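Local coordinates for protein putative sugar kinase PH1459 (PDB 3EWM) that probably phosphorylates a sugar, perhaps fructose, at the expense of ATP, as a member of the pfkB family of carbohydrate kinases, at residues E123-V128 with G153-A158. Residues are numbered along the deposited sequence; the frame is centred on the assembly and turned at random.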
# COMPACT_ATOMS: atom_id res chain seq x y z
N GLU A 123 26.44 16.32 -5.85
CA GLU A 123 27.75 16.85 -6.24
C GLU A 123 28.87 16.44 -5.28
O GLU A 123 30.03 16.34 -5.69
CB GLU A 123 27.72 18.36 -6.44
CG GLU A 123 27.04 18.75 -7.77
CD GLU A 123 27.17 20.22 -8.12
OE1 GLU A 123 27.65 21.02 -7.29
OE2 GLU A 123 26.78 20.57 -9.26
N GLU A 124 28.52 16.18 -4.03
CA GLU A 124 29.48 15.75 -3.03
C GLU A 124 29.88 14.29 -3.25
O GLU A 124 31.02 13.90 -2.96
CB GLU A 124 28.90 15.92 -1.62
CG GLU A 124 29.93 15.70 -0.51
CD GLU A 124 29.35 15.75 0.89
OE1 GLU A 124 28.17 16.17 1.05
OE2 GLU A 124 30.09 15.38 1.84
N ALA A 125 28.95 13.49 -3.76
CA ALA A 125 29.15 12.04 -3.84
C ALA A 125 30.31 11.68 -4.74
O ALA A 125 30.45 12.22 -5.84
CB ALA A 125 27.88 11.37 -4.34
N LYS A 126 31.14 10.75 -4.28
CA LYS A 126 32.17 10.15 -5.14
C LYS A 126 31.58 9.00 -5.96
O LYS A 126 32.03 8.74 -7.09
CB LYS A 126 33.33 9.64 -4.29
CG LYS A 126 34.05 10.73 -3.50
CD LYS A 126 34.72 11.74 -4.41
CE LYS A 126 35.58 12.69 -3.58
NZ LYS A 126 36.17 13.77 -4.42
N ILE A 127 30.61 8.31 -5.37
CA ILE A 127 29.84 7.29 -6.07
C ILE A 127 28.36 7.60 -5.90
O ILE A 127 27.91 7.92 -4.79
CB ILE A 127 30.13 5.87 -5.56
CG1 ILE A 127 31.63 5.58 -5.58
CG2 ILE A 127 29.31 4.81 -6.38
CD1 ILE A 127 31.99 4.19 -5.11
N VAL A 128 27.63 7.51 -7.00
CA VAL A 128 26.16 7.61 -6.96
C VAL A 128 25.55 6.29 -7.43
O VAL A 128 25.86 5.78 -8.50
CB VAL A 128 25.63 8.79 -7.80
CG1 VAL A 128 24.10 8.80 -7.84
CG2 VAL A 128 26.13 10.10 -7.22
N GLY A 153 30.86 11.73 -15.22
CA GLY A 153 32.16 12.40 -15.28
C GLY A 153 32.69 12.95 -13.96
O GLY A 153 33.91 13.04 -13.79
N SER A 154 31.78 13.33 -13.05
CA SER A 154 32.14 13.92 -11.74
C SER A 154 32.11 12.96 -10.56
O SER A 154 32.83 13.17 -9.57
CB SER A 154 31.23 15.10 -11.42
OG SER A 154 31.34 16.09 -12.42
N SER A 155 31.24 11.96 -10.63
CA SER A 155 31.15 10.89 -9.63
C SER A 155 31.05 9.60 -10.41
O SER A 155 30.50 9.60 -11.50
CB SER A 155 29.88 10.99 -8.78
OG SER A 155 29.63 12.30 -8.31
N LEU A 156 31.55 8.51 -9.84
CA LEU A 156 31.29 7.18 -10.36
C LEU A 156 29.80 6.84 -10.22
O LEU A 156 29.16 7.15 -9.21
CB LEU A 156 32.14 6.14 -9.63
CG LEU A 156 33.64 6.30 -9.80
CD1 LEU A 156 34.40 5.27 -8.99
CD2 LEU A 156 34.00 6.20 -11.29
N ILE A 157 29.26 6.20 -11.25
CA ILE A 157 27.87 5.83 -11.29
C ILE A 157 27.76 4.32 -11.19
O ILE A 157 28.43 3.59 -11.91
CB ILE A 157 27.21 6.34 -12.60
CG1 ILE A 157 27.24 7.87 -12.65
CG2 ILE A 157 25.79 5.80 -12.74
CD1 ILE A 157 27.13 8.41 -14.04
N ALA A 158 26.91 3.86 -10.28
CA ALA A 158 26.69 2.43 -10.11
C ALA A 158 25.21 2.12 -10.30
O ALA A 158 24.34 2.85 -9.80
CB ALA A 158 27.17 1.98 -8.72
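The hydroxyl of Ser-155 donates a hydrogen bond to the chain just past helix 119-124: OG lies 2.6 Å from Ala-125 O, tilted 34° from the carbonyl plane. With OG beside its own backbone N (chi1 -46°), the hydroxyl points back at this carbonyl. Parallel strand pairing follows. Leu-156 N reaches Lys-126 O along a bent path (142° at the hydrogen). Leu-156 O then takes the almost straight bond of Val-128 N at 2.7 Å, and Val-128 O receives Ala-158 N. Leu-156 O also meets the CA of Ile-127 at 3.2 Å, a CA-H...O contact. On one sheet face, Ile-127 sets CG1 against Leu-156 CB at 4.1 Å and CG2 near Ala-158 CB; helix 245-259 covers this face, Leu-258 touching Ile-127 and Leu-254 touching Ala-158. On the other face, Val-128 and Ile-157 both pack on Ile-148 and Ile-151 of helix 140-151, the crossover helix of this beta-alpha-beta unit. Strands 3-7 and 188-192 flank the pair in the central sheet, the latter carrying the ATP-binding Lys-190. The hydroxyl thus supplies a bond ahead of the first backbone hydrogen bond, satisfying the Ala-125 carbonyl and tying the post-helical turn to the incoming strand.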